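Local coordinates for protein hydrogenase-specific maturation endopeptidase (Thermococcus kodakarensis, PDB 5IJA) that probably acts as the endopeptidase that trims a [NiFe] hydrogenase precursor during its maturation, at residues A[54-59]-A[115-120]; A[6-11]-A[34-39]; A[45-50]-A[102-107]. One frame throughout, in Å; residues are numbered along the deposited sequence.

Interaction 1 of 3, residues A[54-59]-A[115-120]; sequences VIIDAI and IGIVAK
Residues 54-59 and 115-118 run side by side as parallel strands, their axes 4.4 Å apart at closest and inclined by 30°, with five backbone hydrogen bonds from Ile115 N to Ile55 O at one end to Ala119 N to Ile59 O at the other. The bond from Ile59 N to Ile117 O differs from the rest: the donor sits 45° out of the carbonyl plane.

Ile56, Ala58, Ile115 and Ile117 line one face of the sheet. There Ile115 CD1 packs against Val54 CG1 at 3.7 Å, and Ile56 CG2 meets Ile117 CD1 at 4.1 Å. Helix 130-146 covers this side. On the opposite face Ile59 holds CG1 between its backbone N and carbonyl carbon (chi1 68°). This swings CD1 across the neighbouring strand, over Gly116 and onto Val118 CG2 at 3.7 Å. A CB on Gly116 would be tight against Ile59 CD1. Cutting Ile59 back to an alanine is likely to open a gap above Gly116 and leave Val118 CG2 without this methyl neighbour.

The pair belongs to the central, mostly parallel sheet of an alpha/beta fold, buried between helical layers, as in hydrogenase maturation proteases.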
ATOM      1  N   VAL A  54      -6.101   2.442   3.685  1.00 26.71           N
ATOM      2  CA  VAL A  54      -5.674   2.428   2.300  1.00 24.94           C
ATOM      3  C   VAL A  54      -4.228   1.953   2.230  1.00 30.50           C
ATOM      4  O   VAL A  54      -3.328   2.661   2.670  1.00 28.97           O
ATOM      5  CB  VAL A  54      -5.778   3.809   1.686  1.00 27.01           C
ATOM      6  CG1 VAL A  54      -5.194   3.795   0.297  1.00 28.53           C
ATOM      7  CG2 VAL A  54      -7.241   4.264   1.688  1.00 30.23           C
ATOM      8  N   ILE A  55      -4.017   0.760   1.688  1.00 22.33           N
ATOM      9  CA  ILE A  55      -2.677   0.168   1.595  1.00 27.20           C
ATOM     10  C   ILE A  55      -2.073   0.508   0.245  1.00 28.02           C
ATOM     11  O   ILE A  55      -2.728   0.349  -0.775  1.00 31.53           O
ATOM     12  CB  ILE A  55      -2.753  -1.350   1.798  1.00 30.33           C
ATOM     13  CG1 ILE A  55      -3.230  -1.640   3.212  1.00 29.77           C
ATOM     14  CG2 ILE A  55      -1.405  -2.027   1.560  1.00 32.16           C
ATOM     15  CD1 ILE A  55      -3.742  -3.040   3.367  1.00 37.62           C
ATOM     16  N   ILE A  56      -0.854   1.001   0.229  1.00 25.65           N
ATOM     17  CA  ILE A  56      -0.182   1.325  -1.007  1.00 26.63           C
ATOM     18  C   ILE A  56       1.113   0.545  -1.085  1.00 32.74           C
ATOM     19  O   ILE A  56       1.899   0.588  -0.199  1.00 30.97           O
ATOM     20  CB  ILE A  56       0.115   2.825  -1.159  1.00 27.53           C
ATOM     21  CG1 ILE A  56      -1.102   3.675  -0.865  1.00 28.83           C
ATOM     22  CG2 ILE A  56       0.573   3.126  -2.560  1.00 29.66           C
ATOM     23  CD1 ILE A  56      -0.920   5.130  -1.163  1.00 29.29           C
ATOM     24  N   ASP A  57       1.290  -0.172  -2.175  1.00 29.62           N
ATOM     25  CA  ASP A  57       2.389  -1.087  -2.335  1.00 30.89           C
ATOM     26  C   ASP A  57       2.925  -1.181  -3.752  1.00 36.87           C
ATOM     27  O   ASP A  57       2.211  -1.004  -4.689  1.00 34.32           O
ATOM     28  CB  ASP A  57       1.934  -2.461  -1.881  1.00 34.80           C
ATOM     29  CG  ASP A  57       3.080  -3.415  -1.629  1.00 43.04           C
ATOM     30  OD1 ASP A  57       4.228  -3.002  -1.640  1.00 42.77           O
ATOM     31  OD2 ASP A  57       2.809  -4.587  -1.427  1.00 50.88           O
ATOM     32  N   ALA A  58       4.206  -1.500  -3.861  1.00 38.57           N
ATOM     33  CA  ALA A  58       4.811  -1.912  -5.127  1.00 42.42           C
ATOM     34  C   ALA A  58       4.425  -3.352  -5.431  1.00 42.94           C
ATOM     35  O   ALA A  58       4.424  -4.192  -4.535  1.00 46.26           O
ATOM     36  CB  ALA A  58       6.316  -1.770  -5.066  1.00 39.20           C
ATOM     37  N   ILE A  59       4.084  -3.645  -6.686  1.00 37.73           N
ATOM     38  CA  ILE A  59       3.673  -4.993  -7.062  1.00 40.03           C
ATOM     39  C   ILE A  59       4.330  -5.456  -8.360  1.00 47.61           C
ATOM     40  O   ILE A  59       4.836  -4.646  -9.125  1.00 45.11           O
ATOM     41  CB  ILE A  59       2.150  -5.110  -7.242  1.00 44.25           C
ATOM     42  CG1 ILE A  59       1.690  -4.302  -8.461  1.00 41.01           C
ATOM     43  CG2 ILE A  59       1.421  -4.718  -5.953  1.00 42.13           C
ATOM     44  CD1 ILE A  59       0.267  -4.561  -8.883  1.00 43.02           C
ATOM     45  N   ILE A 115      -3.889  -0.278  -3.158  1.00 28.87           N
ATOM     46  CA  ILE A 115      -3.393   0.373  -4.354  1.00 28.54           C
ATOM     47  C   ILE A 115      -2.040  -0.223  -4.678  1.00 30.46           C
ATOM     48  O   ILE A 115      -1.112  -0.146  -3.862  1.00 31.41           O
ATOM     49  CB  ILE A 115      -3.260   1.888  -4.156  1.00 29.05           C
ATOM     50  CG1 ILE A 115      -4.592   2.461  -3.673  1.00 27.91           C
ATOM     51  CG2 ILE A 115      -2.807   2.546  -5.465  1.00 33.53           C
ATOM     52  CD1 ILE A 115      -4.507   3.972  -3.299  1.00 27.89           C
ATOM     53  N   GLY A 116      -1.933  -0.849  -5.847  1.00 31.75           N
ATOM     54  CA  GLY A 116      -0.688  -1.468  -6.264  1.00 32.53           C
ATOM     55  C   GLY A 116      -0.045  -0.733  -7.428  1.00 35.09           C
ATOM     56  O   GLY A 116      -0.716  -0.396  -8.406  1.00 37.60           O
ATOM     57  N   ILE A 117       1.249  -0.473  -7.309  1.00 31.53           N
ATOM     58  CA  ILE A 117       1.995   0.233  -8.345  1.00 38.07           C
ATOM     59  C   ILE A 117       2.942  -0.745  -9.015  1.00 42.65           C
ATOM     60  O   ILE A 117       3.857  -1.270  -8.370  1.00 39.44           O
ATOM     61  CB  ILE A 117       2.783   1.421  -7.769  1.00 33.89           C
ATOM     62  CG1 ILE A 117       1.838   2.386  -7.047  1.00 36.07           C
ATOM     63  CG2 ILE A 117       3.557   2.150  -8.875  1.00 39.50           C
ATOM     64  CD1 ILE A 117       2.561   3.330  -6.088  1.00 38.65           C
ATOM     65  N   VAL A 118       2.717  -1.002 -10.301  1.00 40.99           N
ATOM     66  CA  VAL A 118       3.458  -2.054 -10.990  1.00 45.86           C
ATOM     67  C   VAL A 118       4.898  -1.617 -11.237  1.00 44.11           C
ATOM     68  O   VAL A 118       5.169  -0.656 -11.956  1.00 44.40           O
ATOM     69  CB  VAL A 118       2.786  -2.461 -12.322  1.00 41.55           C
ATOM     70  CG1 VAL A 118       3.644  -3.478 -13.061  1.00 45.35           C
ATOM     71  CG2 VAL A 118       1.403  -3.027 -12.073  1.00 46.18           C
ATOM     72  N   ALA A 119       5.818  -2.340 -10.611  1.00 42.58           N
ATOM     73  CA  ALA A 119       7.227  -2.020 -10.660  1.00 43.42           C
ATOM     74  C   ALA A 119       7.855  -2.418 -11.999  1.00 48.24           C
ATOM     75  O   ALA A 119       7.300  -3.223 -12.750  1.00 48.14           O
ATOM     76  CB  ALA A 119       7.951  -2.713  -9.521  1.00 47.83           C
ATOM     77  N   LYS A 120       9.018  -1.849 -12.273  1.00 46.68           N
ATOM     78  CA  LYS A 120       9.788  -2.199 -13.462  1.00 52.41           C
ATOM     79  C   LYS A 120      11.154  -2.758 -13.062  1.00 53.63           C
ATOM     80  O   LYS A 120      11.518  -3.874 -13.434  1.00 58.52           O
ATOM     81  CB  LYS A 120       9.966  -0.980 -14.364  1.00 55.42           C
ATOM     82  CG  LYS A 120      10.860  -1.227 -15.564  1.00 59.31           C
ATOM     83  CD  LYS A 120      11.301   0.082 -16.190  1.00 61.01           C
ATOM     84  CE  LYS A 120      11.893  -0.146 -17.570  1.00 67.44           C
ATOM     85  NZ  LYS A 120      12.655   1.047 -18.018  1.00 67.30           N
TER

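Interaction 2 of 3, residues A[6-11]-A[34-39]; sequences LALGNE and LEVGTD
Ala7 O is gripped by two backbone N-H groups, those of Val36 N at 2.9 Å and Gly37 N at 3.1 Å. The Gly37 donor lies in the carbonyl plane and its bond is fairly straight (161° at the hydrogen). The Val36 bond is more bent, at 133°. Two successive amides on one oxygen mark a beta bulge, where the register between the parallel strands 6-8 and 34-37 slips by one residue. Before the slip, Ala7 N donates to Leu34 O. After it, Gly9 N donates to Gly37 O at 3.0 Å, with the donor above the carbonyl plane.

Val36 turns its side chain toward residues 6-8. It lies alongside Leu8, both pointing the same way, and Leu8 CD2 touches Val36 CB at 3.6 Å. Leu8 CG is anti to its own carbonyl carbon (chi1 -44°), which carries CD2 to the valine. Val36 CG2 reaches back to Leu6 CB at 4.0 Å. Leu6 CD2 rests on both CB and CD2 of Leu34, the two leucines slanting over each other. Beyond the strands, Thr38 CG2 comes near Gly9 O.

Gly37 has positive phi and follows Val36 in a type II' turn, closed by Asp39 N to Val36 O. Gly9 has backbone angles at which a side chain would press on the preceding carbonyl oxygen. Ala7 and Glu35 face helix 18-28, which links the two strands in a beta-alpha-beta unit. Leu8 packs instead on helix 88-103.

The chemistry is mainly that of backbone pairing with an apolar border. Ala7 O satisfies both amides at the bulge, consistent with the chain entering its turn there with its backbone still bonded.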
ATOM      1  N   LEU A   6      -1.512   3.105   4.803  1.00 25.31           N
ATOM      2  CA  LEU A   6      -0.378   2.250   5.127  1.00 30.49           C
ATOM      3  C   LEU A   6       0.526   2.140   3.914  1.00 30.55           C
ATOM      4  O   LEU A   6       0.123   1.589   2.902  1.00 31.15           O
ATOM      5  CB  LEU A   6      -0.836   0.853   5.542  1.00 31.03           C
ATOM      6  CG  LEU A   6      -1.830   0.748   6.692  1.00 33.95           C
ATOM      7  CD1 LEU A   6      -2.063  -0.721   7.030  1.00 28.78           C
ATOM      8  CD2 LEU A   6      -1.333   1.533   7.891  1.00 26.87           C
ATOM      9  N   ALA A   7       1.742   2.667   4.012  1.00 29.92           N
ATOM     10  CA  ALA A   7       2.678   2.579   2.903  1.00 32.85           C
ATOM     11  C   ALA A   7       3.626   1.421   3.131  1.00 31.67           C
ATOM     12  O   ALA A   7       4.287   1.366   4.168  1.00 33.67           O
ATOM     13  CB  ALA A   7       3.452   3.880   2.751  1.00 34.87           C
ATOM     14  N   LEU A   8       3.704   0.524   2.150  1.00 30.93           N
ATOM     15  CA  LEU A   8       4.514  -0.686   2.236  1.00 34.01           C
ATOM     16  C   LEU A   8       5.617  -0.605   1.211  1.00 36.06           C
ATOM     17  O   LEU A   8       5.499   0.129   0.234  1.00 35.98           O
ATOM     18  CB  LEU A   8       3.696  -1.962   1.967  1.00 36.15           C
ATOM     19  CG  LEU A   8       2.303  -2.196   2.562  1.00 39.48           C
ATOM     20  CD1 LEU A   8       1.906  -3.661   2.488  1.00 38.70           C
ATOM     21  CD2 LEU A   8       2.206  -1.689   3.972  1.00 41.52           C
ATOM     22  N   GLY A   9       6.673  -1.388   1.418  1.00 39.18           N
ATOM     23  CA  GLY A   9       7.742  -1.488   0.442  1.00 41.72           C
ATOM     24  C   GLY A   9       9.127  -1.374   1.052  1.00 40.66           C
ATOM     25  O   GLY A   9       9.289  -1.234   2.263  1.00 38.53           O
ATOM     26  N   ASN A  10      10.132  -1.450   0.184  1.00 42.03           N
ATOM     27  CA  ASN A  10      11.529  -1.297   0.566  1.00 38.85           C
ATOM     28  C   ASN A  10      12.155  -0.234  -0.327  1.00 44.68           C
ATOM     29  O   ASN A  10      12.279  -0.417  -1.539  1.00 44.28           O
ATOM     30  CB  ASN A  10      12.273  -2.624   0.443  1.00 37.52           C
ATOM     31  CG  ASN A  10      13.733  -2.529   0.876  1.00 42.26           C
ATOM     32  OD1 ASN A  10      14.211  -1.476   1.322  1.00 42.42           O
ATOM     33  ND2 ASN A  10      14.442  -3.644   0.759  1.00 48.84           N
ATOM     34  N   GLU A  11      12.522   0.880   0.281  1.00 39.05           N
ATOM     35  CA  GLU A  11      13.019   2.019  -0.465  1.00 46.98           C
ATOM     36  C   GLU A  11      14.380   1.759  -1.111  1.00 50.68           C
ATOM     37  O   GLU A  11      14.771   2.445  -2.055  1.00 48.39           O
ATOM     38  CB  GLU A  11      13.114   3.227   0.450  1.00 44.09           C
ATOM     39  CG  GLU A  11      13.310   4.539  -0.272  1.00 54.88           C
ATOM     40  CD  GLU A  11      13.750   5.644   0.658  1.00 64.87           C
ATOM     41  OE1 GLU A  11      13.896   6.793   0.182  1.00 69.62           O
ATOM     42  OE2 GLU A  11      13.959   5.359   1.860  1.00 63.16           O
ATOM     43  N   LEU A  34       1.024   5.929   7.842  1.00 31.81           N
ATOM     44  CA  LEU A  34       1.977   5.116   8.588  1.00 34.43           C
ATOM     45  C   LEU A  34       2.912   4.429   7.618  1.00 36.76           C
ATOM     46  O   LEU A  34       2.474   3.676   6.736  1.00 30.71           O
ATOM     47  CB  LEU A  34       1.288   4.060   9.465  1.00 30.97           C
ATOM     48  CG  LEU A  34       2.262   3.090  10.151  1.00 31.76           C
ATOM     49  CD1 LEU A  34       3.070   3.799  11.256  1.00 33.74           C
ATOM     50  CD2 LEU A  34       1.561   1.832  10.700  1.00 29.49           C
ATOM     51  N   GLU A  35       4.209   4.670   7.776  1.00 31.98           N
ATOM     52  CA  GLU A  35       5.146   3.952   6.936  1.00 30.59           C
ATOM     53  C   GLU A  35       5.405   2.573   7.546  1.00 38.58           C
ATOM     54  O   GLU A  35       6.153   2.418   8.517  1.00 37.56           O
ATOM     55  CB  GLU A  35       6.435   4.752   6.747  1.00 40.31           C
ATOM     56  CG  GLU A  35       7.282   4.243   5.594  1.00 41.12           C
ATOM     57  CD  GLU A  35       8.471   5.143   5.266  1.00 48.51           C
ATOM     58  OE1 GLU A  35       8.280   6.351   5.000  1.00 49.30           O
ATOM     59  OE2 GLU A  35       9.608   4.627   5.275  1.00 56.76           O
ATOM     60  N   VAL A  36       4.736   1.572   6.993  1.00 34.51           N
ATOM     61  CA  VAL A  36       4.851   0.214   7.500  1.00 35.80           C
ATOM     62  C   VAL A  36       6.143  -0.428   7.003  1.00 36.99           C
ATOM     63  O   VAL A  36       6.817  -1.148   7.736  1.00 38.67           O
ATOM     64  CB  VAL A  36       3.649  -0.646   7.067  1.00 33.76           C
ATOM     65  CG1 VAL A  36       3.899  -2.125   7.341  1.00 36.02           C
ATOM     66  CG2 VAL A  36       2.376  -0.152   7.742  1.00 33.91           C
ATOM     67  N   GLY A  37       6.481  -0.159   5.749  1.00 38.39           N
ATOM     68  CA  GLY A  37       7.629  -0.794   5.128  1.00 37.18           C
ATOM     69  C   GLY A  37       7.407  -2.277   4.971  1.00 41.61           C
ATOM     70  O   GLY A  37       6.634  -2.710   4.109  1.00 41.10           O
ATOM     71  N   THR A  38       8.085  -3.067   5.807  1.00 40.93           N
ATOM     72  CA  THR A  38       7.949  -4.519   5.759  1.00 43.22           C
ATOM     73  C   THR A  38       7.546  -5.100   7.113  1.00 44.80           C
ATOM     74  O   THR A  38       7.666  -6.301   7.328  1.00 48.33           O
ATOM     75  CB  THR A  38       9.265  -5.208   5.305  1.00 46.28           C
ATOM     76  OG1 THR A  38      10.334  -4.809   6.170  1.00 51.95           O
ATOM     77  CG2 THR A  38       9.614  -4.836   3.862  1.00 44.87           C
ATOM     78  N   ASP A  39       7.049  -4.254   8.013  1.00 43.19           N
ATOM     79  CA  ASP A  39       6.715  -4.689   9.367  1.00 41.94           C
ATOM     80  C   ASP A  39       5.328  -4.221   9.814  1.00 33.77           C
ATOM     81  O   ASP A  39       5.188  -3.142  10.369  1.00 35.07           O
ATOM     82  CB  ASP A  39       7.765  -4.177  10.355  1.00 37.94           C
ATOM     83  CG  ASP A  39       7.498  -4.635  11.787  1.00 43.16           C
ATOM     84  OD1 ASP A  39       6.699  -5.576  11.987  1.00 41.55           O
ATOM     85  OD2 ASP A  39       8.114  -4.065  12.710  1.00 46.01           O
TER

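Interaction 3 of 3, residues A[45-50]-A[102-107]; sequences NHYNGE and ALDERL
Tyr47 packs its ring between Leu107 and its own loop, and this is the tight part of the contact. Leu107 CD1 lies over one face as a CH-pi contact, 4.0 Å from the ring centroid and 17° off the normal. Leu107 also packs on Leu100 and Met101 of helix 88-103. Gly49 N stands above the centre of the opposite face, 3.3 Å from the ring plane. Tyr47 CG is anti to the backbone N (chi1 -177°), which extends the ring toward the helix 105-109. Tyr47 OH donates to Glu50 O at 2.6 Å. This bond fixes the ring tip within the loop, close to the backbone of Arg106. Gly49 is closely packed too: the Arg106 guanidinium lays one face over Gly49 CA, with Arg106 NH1 3.4 Å from that atom. A side chain on Gly49 would collide with NH1.

At the ring edge, in its plane, Asp104 OD2 approaches Tyr47 CD2 at 3.4 Å. The carboxylate is turned 73° from the ring. Asp104 is the N-cap of helix 105-109, and its OD1 accepts from both Arg106 N and Arg106 NE. Arg106 grips it side-on: NE goes to OD1, and Arg106 NH2 to Asp104 OD2 at 2.9 Å, each on a syn lone pair and in the guanidinium plane.

The outer side is looser. Arg106 is exposed there, and a water joins the two segments by donating to Tyr47 O and accepting from Arg106 NH2, which lies 2.7 Å from the water oxygen.

The direct polar bonds thus lie inside each segment. The charge of Arg106 is paired with Asp104, and its guanidinium meets the other segment by packing and through the water.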
ATOM      1  N   ASN A  45       1.042   0.241  17.423  1.00 39.99           N
ATOM      2  CA  ASN A  45       1.242   1.500  18.129  1.00 47.73           C
ATOM      3  C   ASN A  45       0.542   2.698  17.491  1.00 47.97           C
ATOM      4  O   ASN A  45       0.440   3.765  18.104  1.00 48.02           O
ATOM      5  CB  ASN A  45       2.740   1.795  18.245  1.00 50.17           C
ATOM      6  CG  ASN A  45       3.450   0.822  19.154  1.00 56.67           C
ATOM      7  OD1 ASN A  45       2.934   0.466  20.212  1.00 56.90           O
ATOM      8  ND2 ASN A  45       4.638   0.382  18.750  1.00 55.33           N
ATOM      9  N   HIS A  46       0.053   2.534  16.268  1.00 40.57           N
ATOM     10  CA  HIS A  46      -0.401   3.687  15.502  1.00 31.68           C
ATOM     11  C   HIS A  46      -1.919   3.756  15.290  1.00 38.84           C
ATOM     12  O   HIS A  46      -2.502   4.840  15.235  1.00 37.67           O
ATOM     13  CB  HIS A  46       0.300   3.694  14.142  1.00 35.83           C
ATOM     14  CG  HIS A  46       0.047   4.934  13.339  1.00 39.75           C
ATOM     15  ND1 HIS A  46       0.813   6.073  13.464  1.00 40.73           N
ATOM     16  CD2 HIS A  46      -0.897   5.216  12.410  1.00 38.81           C
ATOM     17  CE1 HIS A  46       0.360   7.000  12.639  1.00 37.94           C
ATOM     18  NE2 HIS A  46      -0.683   6.509  11.995  1.00 39.73           N
ATOM     19  N   TYR A  47      -2.553   2.600  15.137  1.00 35.28           N
ATOM     20  CA  TYR A  47      -3.972   2.557  14.789  1.00 33.04           C
ATOM     21  C   TYR A  47      -4.827   3.270  15.832  1.00 36.38           C
ATOM     22  O   TYR A  47      -4.613   3.102  17.032  1.00 38.42           O
ATOM     23  CB  TYR A  47      -4.442   1.111  14.643  1.00 32.09           C
ATOM     24  CG  TYR A  47      -5.891   1.017  14.203  1.00 33.68           C
ATOM     25  CD1 TYR A  47      -6.289   1.491  12.960  1.00 33.89           C
ATOM     26  CD2 TYR A  47      -6.852   0.436  15.021  1.00 32.96           C
ATOM     27  CE1 TYR A  47      -7.611   1.420  12.552  1.00 32.04           C
ATOM     28  CE2 TYR A  47      -8.179   0.359  14.624  1.00 29.40           C
ATOM     29  CZ  TYR A  47      -8.548   0.843  13.389  1.00 31.47           C
ATOM     30  OH  TYR A  47      -9.862   0.765  12.982  1.00 30.92           O
ATOM     31  N   ASN A  48      -5.790   4.059  15.368  1.00 32.73           N
ATOM     32  CA  ASN A  48      -6.648   4.842  16.257  1.00 38.73           C
ATOM     33  C   ASN A  48      -8.120   4.752  15.867  1.00 41.47           C
ATOM     34  O   ASN A  48      -8.863   5.737  15.947  1.00 37.87           O
ATOM     35  CB  ASN A  48      -6.193   6.307  16.267  1.00 41.71           C
ATOM     36  CG  ASN A  48      -6.833   7.122  17.391  1.00 50.82           C
ATOM     37  OD1 ASN A  48      -7.037   6.627  18.502  1.00 42.52           O
ATOM     38  ND2 ASN A  48      -7.162   8.373  17.096  1.00 48.93           N
ATOM     39  N   GLY A  49      -8.545   3.574  15.420  1.00 35.97           N
ATOM     40  CA  GLY A  49      -9.958   3.343  15.140  1.00 35.46           C
ATOM     41  C   GLY A  49     -10.441   3.802  13.773  1.00 33.88           C
ATOM     42  O   GLY A  49     -11.654   3.858  13.520  1.00 35.62           O
ATOM     43  N   GLU A  50      -9.502   4.114  12.881  1.00 32.69           N
ATOM     44  CA  GLU A  50      -9.846   4.602  11.547  1.00 32.38           C
ATOM     45  C   GLU A  50     -10.740   3.588  10.863  1.00 34.98           C
ATOM     46  O   GLU A  50     -10.546   2.389  11.023  1.00 34.11           O
ATOM     47  CB  GLU A  50      -8.600   4.870  10.697  1.00 34.11           C
ATOM     48  CG  GLU A  50      -7.772   6.070  11.117  1.00 36.54           C
ATOM     49  CD  GLU A  50      -6.896   5.822  12.329  1.00 35.79           C
ATOM     50  OE1 GLU A  50      -6.770   4.667  12.794  1.00 35.07           O
ATOM     51  OE2 GLU A  50      -6.311   6.804  12.827  1.00 42.94           O
ATOM     52  N   ALA A 102      -7.919  -9.521  14.968  1.00 29.59           N
ATOM     53  CA  ALA A 102      -8.494 -10.379  16.008  1.00 30.27           C
ATOM     54  C   ALA A 102      -8.509  -9.678  17.359  1.00 36.33           C
ATOM     55  O   ALA A 102      -9.292 -10.037  18.248  1.00 36.95           O
ATOM     56  CB  ALA A 102      -7.735 -11.663  16.115  1.00 32.29           C
ATOM     57  N   LEU A 103      -7.635  -8.682  17.501  1.00 32.76           N
ATOM     58  CA  LEU A 103      -7.452  -7.958  18.758  1.00 30.85           C
ATOM     59  C   LEU A 103      -8.161  -6.612  18.817  1.00 32.73           C
ATOM     60  O   LEU A 103      -8.243  -5.992  19.889  1.00 33.01           O
ATOM     61  CB  LEU A 103      -5.962  -7.754  19.014  1.00 31.79           C
ATOM     62  CG  LEU A 103      -5.184  -9.036  19.324  1.00 31.23           C
ATOM     63  CD1 LEU A 103      -3.715  -8.742  19.453  1.00 32.57           C
ATOM     64  CD2 LEU A 103      -5.713  -9.696  20.595  1.00 39.77           C
ATOM     65  N   ASP A 104      -8.677  -6.152  17.680  1.00 28.86           N
ATOM     66  CA  ASP A 104      -9.352  -4.864  17.625  1.00 30.32           C
ATOM     67  C   ASP A 104     -10.500  -4.940  16.619  1.00 32.56           C
ATOM     68  O   ASP A 104     -10.276  -4.968  15.410  1.00 29.09           O
ATOM     69  CB  ASP A 104      -8.341  -3.760  17.263  1.00 31.24           C
ATOM     70  CG  ASP A 104      -8.900  -2.343  17.431  1.00 37.38           C
ATOM     71  OD1 ASP A 104     -10.133  -2.151  17.384  1.00 35.11           O
ATOM     72  OD2 ASP A 104      -8.087  -1.399  17.584  1.00 34.30           O
ATOM     73  N   GLU A 105     -11.729  -5.007  17.125  1.00 33.32           N
ATOM     74  CA  GLU A 105     -12.909  -5.135  16.264  1.00 34.24           C
ATOM     75  C   GLU A 105     -13.046  -4.000  15.268  1.00 34.53           C
ATOM     76  O   GLU A 105     -13.639  -4.181  14.205  1.00 36.01           O
ATOM     77  CB  GLU A 105     -14.191  -5.211  17.106  1.00 35.72           C
ATOM     78  CG  GLU A 105     -14.655  -6.631  17.442  1.00 49.87           C
ATOM     79  CD  GLU A 105     -15.053  -7.444  16.211  1.00 52.17           C
ATOM     80  OE1 GLU A 105     -15.541  -6.852  15.221  1.00 54.10           O
ATOM     81  OE2 GLU A 105     -14.883  -8.682  16.236  1.00 61.20           O
ATOM     82  N   ARG A 106     -12.518  -2.825  15.593  1.00 33.65           N
ATOM     83  CA  ARG A 106     -12.642  -1.703  14.674  1.00 30.46           C
ATOM     84  C   ARG A 106     -11.794  -1.946  13.446  1.00 27.98           C
ATOM     85  O   ARG A 106     -12.194  -1.605  12.330  1.00 31.18           O
ATOM     86  CB  ARG A 106     -12.228  -0.377  15.328  1.00 33.66           C
ATOM     87  CG  ARG A 106     -12.982  -0.051  16.609  1.00 39.11           C
ATOM     88  CD  ARG A 106     -12.305   1.089  17.344  1.00 38.26           C
ATOM     89  NE  ARG A 106     -10.940   0.739  17.707  1.00 35.78           N
ATOM     90  CZ  ARG A 106     -10.081   1.584  18.254  1.00 35.61           C
ATOM     91  NH1 ARG A 106     -10.459   2.838  18.508  1.00 36.80           N
ATOM     92  NH2 ARG A 106      -8.852   1.180  18.545  1.00 36.97           N
ATOM     93  N   LEU A 107     -10.610  -2.519  13.672  1.00 25.78           N
ATOM     94  CA  LEU A 107      -9.692  -2.824  12.584  1.00 29.20           C
ATOM     95  C   LEU A 107     -10.258  -3.946  11.747  1.00 28.57           C
ATOM     96  O   LEU A 107     -10.178  -3.928  10.513  1.00 31.16           O
ATOM     97  CB  LEU A 107      -8.319  -3.207  13.112  1.00 27.49           C
ATOM     98  CG  LEU A 107      -7.242  -3.384  12.035  1.00 29.67           C
ATOM     99  CD1 LEU A 107      -7.029  -2.110  11.275  1.00 30.52           C
ATOM    100  CD2 LEU A 107      -5.933  -3.820  12.686  1.00 32.54           C
TER
HETATM  101  O   HOH W   1      -6.427   2.203  19.338  1.00 49.69           O

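How the interactions relate
From the N terminus, strand 3-8 leads through helix 18-28 to strand 33-37, and interaction 2 closes this beta-alpha-beta unit. The chain then passes through 45-50, the first half of interaction 3, and enters strand 52-59, which carries the first half of interaction 1 (54-59). Interaction 3 closes at 102-107, and interaction 1 closes after it at 115-120, so these two cross. Interaction 2 precedes both in series. Val54 and Ile56 pair with Leu6, so interactions 1 and 2 place strands 33-37, 3-8, 52-59 and 111-118 side by side in one sheet. The centre of interaction 3 is about 17 Å from the chain centre. It ties the loop before strand 52-59 to the helices before strand 111-118. His46 also packs on Leu34.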